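Local coordinates for monoamine oxidase regulatory protein, putative (Archaeoglobus fulgidus, PDB 1Q6W) that is of unproven function but, as a hot dog fold protein with a MaoC-like domain, probably acts on acyl thioesters as a hydratase or dehydratase, at residues 94-105 / 144-154. Residues are numbered along the deposited sequence; the frame is centred on the assembly and turned at random.
Sequences AFFGIKDVRFLR and ELVLTALYSAL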
loop_
_atom_site.group_PDB
_atom_site.type_symbol
_atom_site.label_atom_id
_atom_site.label_comp_id
_atom_site.label_asym_id
_atom_site.label_seq_id
_atom_site.Cartn_x
_atom_site.Cartn_y
_atom_site.Cartn_z
ATOM N N ALA A 94 -3.019 15.731 5.077
ATOM C CA ALA A 94 -2.096 14.619 4.875
ATOM C C ALA A 94 -2.688 13.242 5.116
ATOM O O ALA A 94 -3.725 13.091 5.764
ATOM C CB ALA A 94 -0.870 14.793 5.762
ATOM N N PHE A 95 -2.002 12.247 4.558
ATOM C CA PHE A 95 -2.364 10.854 4.701
ATOM C C PHE A 95 -1.646 10.478 5.993
ATOM O O PHE A 95 -0.426 10.363 6.017
ATOM C CB PHE A 95 -1.813 10.055 3.524
ATOM C CG PHE A 95 -2.391 8.677 3.400
ATOM C CD1 PHE A 95 -2.152 7.911 2.262
ATOM C CD2 PHE A 95 -3.188 8.137 4.412
ATOM C CE1 PHE A 95 -2.702 6.621 2.127
ATOM C CE2 PHE A 95 -3.734 6.864 4.288
ATOM C CZ PHE A 95 -3.496 6.102 3.144
ATOM N N PHE A 96 -2.402 10.317 7.072
ATOM C CA PHE A 96 -1.814 10.002 8.362
ATOM C C PHE A 96 -1.180 8.607 8.430
ATOM O O PHE A 96 0.022 8.471 8.697
ATOM C CB PHE A 96 -2.868 10.144 9.460
ATOM C CG PHE A 96 -2.319 10.661 10.741
ATOM C CD1 PHE A 96 -1.880 11.980 10.835
ATOM C CD2 PHE A 96 -2.187 9.827 11.843
ATOM C CE1 PHE A 96 -1.311 12.466 12.009
ATOM C CE2 PHE A 96 -1.617 10.299 13.027
ATOM C CZ PHE A 96 -1.176 11.624 13.112
ATOM N N GLY A 97 -1.981 7.571 8.205
ATOM C CA GLY A 97 -1.450 6.228 8.257
ATOM C C GLY A 97 -2.471 5.172 7.873
ATOM O O GLY A 97 -3.648 5.480 7.567
ATOM N N ILE A 98 -2.019 3.920 7.865
ATOM C CA ILE A 98 -2.877 2.796 7.541
ATOM C C ILE A 98 -2.646 1.847 8.693
ATOM O O ILE A 98 -1.599 1.215 8.777
ATOM C CB ILE A 98 -2.451 2.131 6.248
ATOM C CG1 ILE A 98 -2.399 3.166 5.130
ATOM C CG2 ILE A 98 -3.418 1.039 5.901
ATOM C CD1 ILE A 98 -2.022 2.580 3.801
ATOM N N LYS A 99 -3.632 1.768 9.581
ATOM C CA LYS A 99 -3.549 0.948 10.783
ATOM C C LYS A 99 -3.743 -0.531 10.588
ATOM O O LYS A 99 -3.224 -1.322 11.356
ATOM C CB LYS A 99 -4.554 1.437 11.825
ATOM C CG LYS A 99 -4.339 0.867 13.205
ATOM C CD LYS A 99 -5.315 1.479 14.194
ATOM C CE LYS A 99 -5.118 0.914 15.598
ATOM N NZ LYS A 99 -6.046 1.552 16.572
ATOM N N ASP A 100 -4.501 -0.936 9.590
ATOM C CA ASP A 100 -4.676 -2.361 9.422
ATOM C C ASP A 100 -5.081 -2.716 8.027
ATOM O O ASP A 100 -5.897 -2.029 7.410
ATOM C CB ASP A 100 -5.720 -2.900 10.389
ATOM C CG ASP A 100 -6.163 -4.297 10.029
ATOM O OD1 ASP A 100 -6.861 -4.459 9.007
ATOM O OD2 ASP A 100 -5.801 -5.239 10.758
ATOM N N VAL A 101 -4.505 -3.793 7.523
ATOM C CA VAL A 101 -4.837 -4.241 6.200
ATOM C C VAL A 101 -4.847 -5.742 6.253
ATOM O O VAL A 101 -3.857 -6.360 6.665
ATOM C CB VAL A 101 -3.786 -3.776 5.144
ATOM C CG1 VAL A 101 -4.195 -4.243 3.746
ATOM C CG2 VAL A 101 -3.658 -2.267 5.158
ATOM N N ARG A 102 -5.963 -6.331 5.851
ATOM C CA ARG A 102 -6.090 -7.773 5.823
ATOM C C ARG A 102 -6.391 -8.258 4.405
ATOM O O ARG A 102 -7.375 -7.836 3.777
ATOM C CB ARG A 102 -7.201 -8.231 6.757
ATOM C CG ARG A 102 -6.849 -8.155 8.219
ATOM C CD ARG A 102 -7.976 -8.723 9.062
ATOM N NE ARG A 102 -7.594 -8.900 10.458
ATOM C CZ ARG A 102 -8.363 -9.494 11.365
ATOM N NH1 ARG A 102 -9.554 -9.966 11.019
ATOM N NH2 ARG A 102 -7.940 -9.624 12.614
ATOM N N PHE A 103 -5.539 -9.140 3.892
ATOM C CA PHE A 103 -5.755 -9.705 2.568
ATOM C C PHE A 103 -6.567 -10.981 2.769
ATOM O O PHE A 103 -6.047 -12.012 3.134
ATOM C CB PHE A 103 -4.403 -9.970 1.912
ATOM C CG PHE A 103 -3.569 -8.723 1.748
ATOM C CD1 PHE A 103 -2.398 -8.546 2.492
ATOM C CD2 PHE A 103 -3.979 -7.699 0.891
ATOM C CE1 PHE A 103 -1.649 -7.377 2.389
ATOM C CE2 PHE A 103 -3.239 -6.522 0.777
ATOM C CZ PHE A 103 -2.074 -6.354 1.521
ATOM N N LEU A 104 -7.863 -10.894 2.549
ATOM C CA LEU A 104 -8.744 -12.023 2.776
ATOM C C LEU A 104 -8.840 -13.066 1.685
ATOM O O LEU A 104 -8.664 -14.260 1.938
ATOM C CB LEU A 104 -10.148 -11.511 3.083
ATOM C CG LEU A 104 -10.171 -10.441 4.176
ATOM C CD1 LEU A 104 -11.588 -9.931 4.372
ATOM C CD2 LEU A 104 -9.615 -11.022 5.487
ATOM N N ARG A 105 -9.145 -12.620 0.472
ATOM C CA ARG A 105 -9.309 -13.513 -0.666
ATOM C C ARG A 105 -8.433 -13.024 -1.809
ATOM O O ARG A 105 -8.131 -11.839 -1.916
ATOM C CB ARG A 105 -10.773 -13.502 -1.093
ATOM C CG ARG A 105 -11.263 -14.769 -1.735
ATOM C CD ARG A 105 -12.193 -15.488 -0.782
ATOM N NE ARG A 105 -13.174 -14.568 -0.220
ATOM C CZ ARG A 105 -14.172 -14.932 0.576
ATOM N NH1 ARG A 105 -14.327 -16.207 0.905
ATOM N NH2 ARG A 105 -15.013 -14.020 1.049
ATOM N N GLU A 144 -17.958 -11.334 -2.584
ATOM C CA GLU A 144 -16.963 -11.756 -1.610
ATOM C C GLU A 144 -16.038 -10.600 -1.177
ATOM O O GLU A 144 -15.673 -9.727 -1.975
ATOM C CB GLU A 144 -16.140 -12.906 -2.187
ATOM C CG GLU A 144 -16.989 -14.055 -2.693
ATOM C CD GLU A 144 -16.192 -15.079 -3.491
ATOM O OE1 GLU A 144 -16.798 -16.072 -3.956
ATOM O OE2 GLU A 144 -14.964 -14.893 -3.655
ATOM N N LEU A 145 -15.665 -10.605 0.096
ATOM C CA LEU A 145 -14.783 -9.586 0.645
ATOM C C LEU A 145 -13.336 -10.025 0.399
ATOM O O LEU A 145 -12.871 -10.994 0.978
ATOM C CB LEU A 145 -15.054 -9.452 2.141
ATOM C CG LEU A 145 -14.532 -8.214 2.849
ATOM C CD1 LEU A 145 -15.190 -6.949 2.294
ATOM C CD2 LEU A 145 -14.830 -8.357 4.326
ATOM N N VAL A 146 -12.619 -9.319 -0.463
ATOM C CA VAL A 146 -11.242 -9.696 -0.770
ATOM C C VAL A 146 -10.192 -8.972 0.068
ATOM O O VAL A 146 -9.117 -9.505 0.323
ATOM C CB VAL A 146 -10.905 -9.447 -2.279
ATOM C CG1 VAL A 146 -11.860 -10.218 -3.161
ATOM C CG2 VAL A 146 -10.972 -7.949 -2.597
ATOM N N LEU A 147 -10.490 -7.751 0.490
ATOM C CA LEU A 147 -9.530 -6.994 1.274
ATOM C C LEU A 147 -10.230 -6.039 2.219
ATOM O O LEU A 147 -11.298 -5.518 1.915
ATOM C CB LEU A 147 -8.587 -6.218 0.339
ATOM C CG LEU A 147 -7.501 -5.307 0.928
ATOM C CD1 LEU A 147 -6.391 -5.151 -0.087
ATOM C CD2 LEU A 147 -8.067 -3.944 1.316
ATOM N N THR A 148 -9.614 -5.811 3.368
ATOM C CA THR A 148 -10.181 -4.910 4.347
ATOM C C THR A 148 -9.042 -4.091 4.943
ATOM O O THR A 148 -7.920 -4.581 5.058
ATOM C CB THR A 148 -10.921 -5.699 5.465
ATOM O OG1 THR A 148 -11.733 -4.801 6.224
ATOM C CG2 THR A 148 -9.930 -6.377 6.400
ATOM N N ALA A 149 -9.320 -2.842 5.300
ATOM C CA ALA A 149 -8.288 -1.999 5.876
ATOM C C ALA A 149 -8.825 -0.807 6.659
ATOM O O ALA A 149 -9.989 -0.400 6.531
ATOM C CB ALA A 149 -7.338 -1.508 4.789
ATOM N N LEU A 150 -7.942 -0.255 7.483
ATOM C CA LEU A 150 -8.254 0.896 8.308
ATOM C C LEU A 150 -7.194 1.959 7.997
ATOM O O LEU A 150 -6.000 1.714 8.150
ATOM C CB LEU A 150 -8.183 0.486 9.776
ATOM C CG LEU A 150 -9.362 0.782 10.692
ATOM C CD1 LEU A 150 -10.675 0.414 10.033
ATOM C CD2 LEU A 150 -9.153 0.000 11.961
ATOM N N TYR A 151 -7.624 3.125 7.527
ATOM C CA TYR A 151 -6.673 4.188 7.220
ATOM C C TYR A 151 -7.194 5.507 7.758
ATOM O O TYR A 151 -8.399 5.651 8.008
ATOM C CB TYR A 151 -6.429 4.269 5.705
ATOM C CG TYR A 151 -7.602 4.751 4.869
ATOM C CD1 TYR A 151 -7.713 6.097 4.512
ATOM C CD2 TYR A 151 -8.582 3.860 4.412
ATOM C CE1 TYR A 151 -8.761 6.546 3.722
ATOM C CE2 TYR A 151 -9.636 4.304 3.614
ATOM C CZ TYR A 151 -9.721 5.649 3.271
ATOM O OH TYR A 151 -10.754 6.102 2.482
ATOM N N SER A 152 -6.301 6.468 7.951
ATOM C CA SER A 152 -6.730 7.757 8.480
ATOM C C SER A 152 -6.074 8.952 7.814
ATOM O O SER A 152 -4.919 8.894 7.393
ATOM C CB SER A 152 -6.463 7.804 9.970
ATOM O OG SER A 152 -5.105 7.518 10.194
ATOM N N ALA A 153 -6.828 10.041 7.720
ATOM C CA ALA A 153 -6.329 11.268 7.107
ATOM C C ALA A 153 -6.434 12.433 8.085
ATOM O O ALA A 153 -7.312 12.466 8.941
ATOM C CB ALA A 153 -7.116 11.581 5.840
ATOM N N LEU A 154 -5.519 13.380 7.967
ATOM C CA LEU A 154 -5.534 14.547 8.830
ATOM C C LEU A 154 -6.252 15.663 8.053
ATOM O O LEU A 154 -5.774 16.123 7.013
ATOM C CB LEU A 154 -4.099 14.947 9.177
ATOM C CG LEU A 154 -3.894 15.990 10.267
ATOM C CD1 LEU A 154 -2.466 15.960 10.747
ATOM C CD2 LEU A 154 -4.235 17.348 9.715
#
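Phe103 and Leu147 lie side by side on the helix-facing side of an antiparallel strand pair, Leu147 CD1 meeting Phe103 CE2 at 3.5 Å. Along the same face Val101 CG2 rests on Ala149 CB (3.8 Å), and Phe95 crosses Tyr151 at about a right angle, turning its ring edge to Tyr151 CB and, in plane, to Ser152 O. With CG anti to the backbone N (chi1 -166°), the Phe95 ring is carried back toward the partner strand. Helix 68-84 packs on this side, Leu72 against Val101 and Leu147, Leu76 and Val79 against Tyr151. Backbone hydrogen bonds join Arg102 N to Thr148 O (2.7 Å) and Thr148 N to Arg102 O. Two classic beta bulges interrupt the ladder: Phe96 and Gly97 both face Ser152, Lys99 and Asp100 both face Leu150. The Arg102 side is more open to solvent, yet Arg102 CB lies on Thr148 CG2; the ends of Arg102 and of bulge residue Lys99, both poorly ordered, lead away. Just beyond Phe103, where the first strand ends, Leu104 N and Arg105 N both donate to Val146 O, from one face of its carbonyl plane. Arg105's guanidinium lies against Glu144 in a long salt bridge (NE to OE2 3.9 Å), no N-H pointing at the oxygen; firmer partners are Arg142, salt-bridged to OE1, and Asn140, hydrogen-bonded to OE2. Ile98 and Val101 continue the ladder onto the second subunit, where Phe95 and Phe103 meet its Phe103 and Phe95. A curved antiparallel sheet around a long central helix, extended across a dimer interface, is the hallmark of the hot dog fold.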